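Local coordinates for uncharacterized protein (Bacillus cereus, PDB 5F2H), which is of unknown function but belongs to the alpha/beta hydrolase superfamily and may therefore act as a hydrolase on a substrate not yet identified, at residues Phe50-Ala55 and Glu82-Asp87; Gln167-Phe170 and Phe174-Asp177. One frame throughout, in Å; residues are numbered along the deposited sequence.

From the N terminus the chain first builds an all-helical region. Contact 1 lies there and joins helix 44-58 to the short helix 81-86. It closes a loop of 26 residues that holds helix 61-74. The chain then passes through helix 97-115 and enters the alpha/beta part, with its six-stranded parallel sheet. Contact 2 follows strand 158-164, an outermost strand of that sheet, and forms a separate two-stranded hairpin. Three residues separate its segments, and the chain leads on into helix 179-195. The two loops follow one another in series, so they neither nest nor cross. Their nearest atoms are about 67 Å apart, and they lie on opposite sides of the chain's centre.

Contact 1. Residues Phe50-Ala55 and Glu82-Asp87; sequences FKYALA and EYLISD
Tyr-83 reaches across from helix 81-86 and meets Tyr-52 and Ala-53 on helix 44-58. The methyl CB of Ala-53 lies 4.0 Å from Tyr-83 OH. Tyr-52 OH comes 4.1 Å from Tyr-83 CE2, arriving at the edge of that ring and near its plane. The two side chains slant across one another. Tyr-83 has CG anti to its backbone N (chi1 164°), which carries the ring across so that its hydroxyl meets the Ala-53 methyl. Tyr-52 takes a different rotamer. Its CG sits between the backbone N and the carbonyl carbon (chi1 68°), and its ring swings over so that the hydroxyl approaches the other helix. The same hydroxyl touches Leu-84, with Tyr-52 OH 4.3 Å from Leu-84 CD2.

This is helix packing in the N-terminal region, whose sequence family is related to tetratricopeptide (TPR) repeats. The two short segments run nearly parallel, at 18°, but their axes are 13.3 Å apart. The gap is bridged mainly by the two tyrosines, and the area buried is small. Val-67 and Met-68 of helix 61-74 add to the packing, touching Tyr-52 and Leu-84 in turn, and Leu-90 touches both tyrosines.

The polar end of Tyr-83 has further neighbours. Its hydroxyl makes a weak hydrogen bond with Asn-49 OD1, and a bound Tris molecule, probably from the crystallisation liquor, is near the side chain. Asp-87 OD2 lies 3.2 Å from Tyr-83 OH. On the backbone, Tyr-83 O accepts from both Ser-86 N and Asp-87 N.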
loop_
_atom_site.group_PDB
_atom_site.type_symbol
_atom_site.label_atom_id
_atom_site.label_comp_id
_atom_site.label_asym_id
_atom_site.label_seq_id
_atom_site.Cartn_x
_atom_site.Cartn_y
_atom_site.Cartn_z
ATOM N N PHE B 50 -28.384 21.692 25.346
ATOM C CA PHE B 50 -29.644 21.590 24.590
ATOM C C PHE B 50 -30.840 21.276 25.482
ATOM O O PHE B 50 -31.878 21.946 25.394
ATOM C CB PHE B 50 -29.549 20.589 23.450
ATOM C CG PHE B 50 -28.940 21.150 22.186
ATOM C CD1 PHE B 50 -27.587 21.447 22.097
ATOM C CD2 PHE B 50 -29.716 21.288 21.049
ATOM C CE1 PHE B 50 -27.043 21.960 20.925
ATOM C CE2 PHE B 50 -29.170 21.778 19.874
ATOM C CZ PHE B 50 -27.833 22.124 19.815
ATOM N N LYS B 51 -30.679 20.319 26.386
ATOM C CA LYS B 51 -31.788 19.958 27.267
ATOM C C LYS B 51 -32.316 21.087 28.147
ATOM O O LYS B 51 -33.499 21.421 28.073
ATOM C CB LYS B 51 -31.469 18.725 28.119
ATOM C CG LYS B 51 -31.349 17.443 27.321
ATOM C CD LYS B 51 -31.064 16.247 28.205
ATOM C CE LYS B 51 -30.975 14.979 27.358
ATOM N NZ LYS B 51 -30.815 13.728 28.152
ATOM N N TYR B 52 -31.461 21.692 28.959
ATOM C CA TYR B 52 -31.955 22.746 29.833
ATOM C C TYR B 52 -32.353 24.024 29.086
ATOM O O TYR B 52 -33.239 24.748 29.529
ATOM C CB TYR B 52 -31.006 23.044 30.997
ATOM C CG TYR B 52 -29.681 23.684 30.655
ATOM C CD1 TYR B 52 -29.598 25.046 30.391
ATOM C CD2 TYR B 52 -28.499 22.959 30.721
ATOM C CE1 TYR B 52 -28.377 25.651 30.117
ATOM C CE2 TYR B 52 -27.276 23.560 30.476
ATOM C CZ TYR B 52 -27.225 24.903 30.167
ATOM O OH TYR B 52 -26.028 25.508 29.882
ATOM N N ALA B 53 -31.707 24.307 27.967
ATOM C CA ALA B 53 -32.057 25.495 27.190
ATOM C C ALA B 53 -33.481 25.313 26.662
ATOM O O ALA B 53 -34.322 26.217 26.766
ATOM C CB ALA B 53 -31.080 25.691 26.051
ATOM N N LEU B 54 -33.778 24.120 26.142
ATOM C CA LEU B 54 -35.130 23.858 25.629
ATOM C C LEU B 54 -36.160 23.858 26.753
ATOM O O LEU B 54 -37.267 24.405 26.606
ATOM C CB LEU B 54 -35.161 22.585 24.818
ATOM C CG LEU B 54 -34.297 22.664 23.546
ATOM C CD1 LEU B 54 -34.243 21.338 22.799
ATOM C CD2 LEU B 54 -34.798 23.763 22.609
ATOM N N ALA B 55 -35.752 23.339 27.909
ATOM C CA ALA B 55 -36.631 23.292 29.064
ATOM C C ALA B 55 -37.012 24.694 29.450
ATOM O O ALA B 55 -38.197 25.028 29.525
ATOM C CB ALA B 55 -35.956 22.600 30.232
ATOM N N GLU B 82 -20.738 34.783 28.646
ATOM C CA GLU B 82 -21.594 35.653 27.842
ATOM C C GLU B 82 -22.858 34.899 27.449
ATOM O O GLU B 82 -23.962 35.399 27.609
ATOM C CB GLU B 82 -20.840 36.224 26.646
ATOM C CG GLU B 82 -21.604 37.347 25.952
ATOM C CD GLU B 82 -20.761 38.168 24.979
ATOM O OE1 GLU B 82 -19.508 38.028 24.959
ATOM O OE2 GLU B 82 -21.359 39.028 24.287
ATOM N N TYR B 83 -22.701 33.688 26.952
ATOM C CA TYR B 83 -23.860 32.903 26.627
ATOM C C TYR B 83 -24.786 32.795 27.840
ATOM O O TYR B 83 -25.962 33.171 27.778
ATOM C CB TYR B 83 -23.450 31.513 26.184
ATOM C CG TYR B 83 -24.594 30.539 26.197
ATOM C CD1 TYR B 83 -25.551 30.544 25.191
ATOM C CD2 TYR B 83 -24.703 29.585 27.217
ATOM C CE1 TYR B 83 -26.590 29.635 25.208
ATOM C CE2 TYR B 83 -25.741 28.678 27.242
ATOM C CZ TYR B 83 -26.675 28.700 26.237
ATOM O OH TYR B 83 -27.702 27.782 26.252
ATOM N N LEU B 84 -24.246 32.292 28.941
ATOM C CA LEU B 84 -25.028 32.143 30.154
ATOM C C LEU B 84 -25.828 33.352 30.541
ATOM O O LEU B 84 -27.052 33.254 30.703
ATOM C CB LEU B 84 -24.152 31.719 31.325
ATOM C CG LEU B 84 -23.699 30.265 31.276
ATOM C CD1 LEU B 84 -22.667 29.991 32.351
ATOM C CD2 LEU B 84 -24.898 29.321 31.401
ATOM N N ILE B 85 -25.161 34.500 30.667
ATOM C CA ILE B 85 -25.874 35.716 31.064
ATOM C C ILE B 85 -26.560 36.482 29.923
ATOM O O ILE B 85 -27.107 37.546 30.157
ATOM C CB ILE B 85 -24.983 36.685 31.875
ATOM C CG1 ILE B 85 -23.967 37.419 30.983
ATOM C CG2 ILE B 85 -24.330 35.949 33.043
ATOM C CD1 ILE B 85 -23.158 38.453 31.724
ATOM N N SER B 86 -26.569 35.936 28.708
ATOM C CA SER B 86 -27.221 36.618 27.590
ATOM C C SER B 86 -28.157 35.775 26.740
ATOM O O SER B 86 -28.905 36.344 25.952
ATOM C CB SER B 86 -26.176 37.220 26.669
ATOM O OG SER B 86 -25.364 38.098 27.398
ATOM N N ASP B 87 -28.133 34.448 26.857
ATOM C CA ASP B 87 -29.033 33.647 26.032
ATOM C C ASP B 87 -30.440 33.975 26.504
ATOM O O ASP B 87 -30.716 33.955 27.696
ATOM C CB ASP B 87 -28.748 32.152 26.137
ATOM C CG ASP B 87 -29.555 31.316 25.125
ATOM O OD1 ASP B 87 -29.981 31.880 24.090
ATOM O OD2 ASP B 87 -29.719 30.083 25.330
#

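Contact 2. Residues Gln167-Phe170 and Phe174-Asp177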
loop_
_atom_site.group_PDB
_atom_site.type_symbol
_atom_site.label_atom_id
_atom_site.label_comp_id
_atom_site.label_asym_id
_atom_site.label_seq_id
_atom_site.Cartn_x
_atom_site.Cartn_y
_atom_site.Cartn_z
ATOM N N GLN B 167 21.671 -26.085 -3.368
ATOM C CA GLN B 167 22.276 -27.120 -4.212
ATOM C C GLN B 167 23.172 -26.493 -5.281
ATOM O O GLN B 167 22.721 -26.153 -6.375
ATOM C CB GLN B 167 21.170 -27.968 -4.843
ATOM C CG GLN B 167 20.160 -28.550 -3.845
ATOM C CD GLN B 167 18.922 -29.123 -4.540
ATOM O OE1 GLN B 167 19.019 -29.830 -5.548
ATOM N NE2 GLN B 167 17.745 -28.801 -4.001
ATOM N N ILE B 168 24.465 -26.420 -4.967
ATOM C CA ILE B 168 25.476 -25.820 -5.851
ATOM C C ILE B 168 26.087 -26.855 -6.811
ATOM O O ILE B 168 26.429 -27.954 -6.406
ATOM C CB ILE B 168 26.567 -25.109 -4.995
ATOM C CG1 ILE B 168 27.437 -24.189 -5.845
ATOM C CG2 ILE B 168 27.415 -26.109 -4.218
ATOM C CD1 ILE B 168 28.474 -23.443 -5.037
ATOM N N GLN B 169 26.200 -26.492 -8.084
ATOM C CA GLN B 169 26.747 -27.368 -9.129
ATOM C C GLN B 169 28.124 -26.913 -9.620
ATOM O O GLN B 169 28.881 -27.703 -10.149
ATOM C CB GLN B 169 25.767 -27.396 -10.297
ATOM C CG GLN B 169 26.172 -28.290 -11.458
ATOM C CD GLN B 169 25.264 -28.102 -12.655
ATOM O OE1 GLN B 169 24.101 -27.714 -12.511
ATOM N NE2 GLN B 169 25.798 -28.342 -13.851
ATOM N N PHE B 170 28.395 -25.618 -9.497
ATOM C CA PHE B 170 29.660 -24.990 -9.883
ATOM C C PHE B 170 29.637 -23.564 -9.347
ATOM O O PHE B 170 28.593 -23.095 -8.904
ATOM C CB PHE B 170 29.866 -24.994 -11.395
ATOM C CG PHE B 170 28.781 -24.310 -12.142
ATOM C CD1 PHE B 170 28.857 -22.948 -12.404
ATOM C CD2 PHE B 170 27.662 -25.024 -12.567
ATOM C CE1 PHE B 170 27.833 -22.312 -13.079
ATOM C CE2 PHE B 170 26.634 -24.393 -13.243
ATOM C CZ PHE B 170 26.720 -23.038 -13.503
ATOM N N PHE B 174 23.468 -22.561 -9.243
ATOM C CA PHE B 174 22.657 -23.328 -8.323
ATOM C C PHE B 174 21.471 -24.068 -8.999
ATOM O O PHE B 174 20.927 -23.583 -10.001
ATOM C CB PHE B 174 22.178 -22.355 -7.245
ATOM C CG PHE B 174 23.296 -21.652 -6.511
ATOM C CD1 PHE B 174 23.876 -22.226 -5.388
ATOM C CD2 PHE B 174 23.746 -20.403 -6.915
ATOM C CE1 PHE B 174 24.896 -21.581 -4.701
ATOM C CE2 PHE B 174 24.786 -19.759 -6.245
ATOM C CZ PHE B 174 25.348 -20.346 -5.130
ATOM N N VAL B 175 21.054 -25.214 -8.445
ATOM C CA VAL B 175 19.957 -26.017 -9.036
ATOM C C VAL B 175 18.888 -26.519 -8.102
ATOM O O VAL B 175 19.131 -26.681 -6.901
ATOM C CB VAL B 175 20.480 -27.299 -9.717
ATOM C CG1 VAL B 175 21.401 -26.951 -10.880
ATOM C CG2 VAL B 175 21.204 -28.187 -8.722
ATOM N N TRP B 176 17.725 -26.840 -8.688
ATOM C CA TRP B 176 16.566 -27.366 -7.941
ATOM C C TRP B 176 16.343 -28.874 -8.175
ATOM O O TRP B 176 15.207 -29.334 -8.188
ATOM C CB TRP B 176 15.294 -26.610 -8.317
ATOM C CG TRP B 176 15.372 -25.169 -8.054
ATOM C CD1 TRP B 176 15.565 -24.163 -8.969
ATOM C CD2 TRP B 176 15.351 -24.545 -6.776
ATOM N NE1 TRP B 176 15.618 -22.950 -8.334
ATOM C CE2 TRP B 176 15.508 -23.157 -6.984
ATOM C CE3 TRP B 176 15.205 -25.024 -5.467
ATOM C CZ2 TRP B 176 15.486 -22.240 -5.940
ATOM C CZ3 TRP B 176 15.207 -24.098 -4.417
ATOM C CH2 TRP B 176 15.341 -22.718 -4.671
ATOM N N ASP B 177 17.430 -29.632 -8.337
ATOM C CA ASP B 177 17.362 -31.081 -8.574
ATOM C C ASP B 177 16.477 -31.800 -7.575
ATOM O O ASP B 177 15.457 -32.390 -7.945
ATOM C CB ASP B 177 18.756 -31.704 -8.492
ATOM C CG ASP B 177 19.645 -31.322 -9.631
ATOM O OD1 ASP B 177 19.150 -30.792 -10.661
ATOM O OD2 ASP B 177 20.847 -31.635 -9.506
#
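Ile-168 and Phe-174 face each other as a non-hydrogen-bonded antiparallel pair in a two-stranded beta hairpin, which precedes helix 179-195 of the alpha/beta hydrolase fold. Both side chains lie on the same face of the hairpin. Ile-168 CG1 is anti to its backbone N (chi1 -166°) and packs 3.8 Å from Phe-174 CE1. Next to this pair, Val-175 N donates to Gln-167 O at 2.8 Å, with an N-H...O angle of 164°. The same oxygen also takes a CA-H...O contact from Phe-174 CA. Gln-167 CB lies 3.9 Å from Val-175 CG2, and the extended Gln-167 side chain runs on past the Val-175 carbonyl.

Further out, Ser-165 OG bonds both Gln-167 N and Val-175 O, tying the two segments together. The CB of Trp-176 points away from the other segment; its NE1 is bonded to His-137 O, and its side chain packs near a possible nucleophile elbow. Gln-167 OE1 accepts a hydrogen bond from Asp-178 N, the backbone amide just beyond Asp-177.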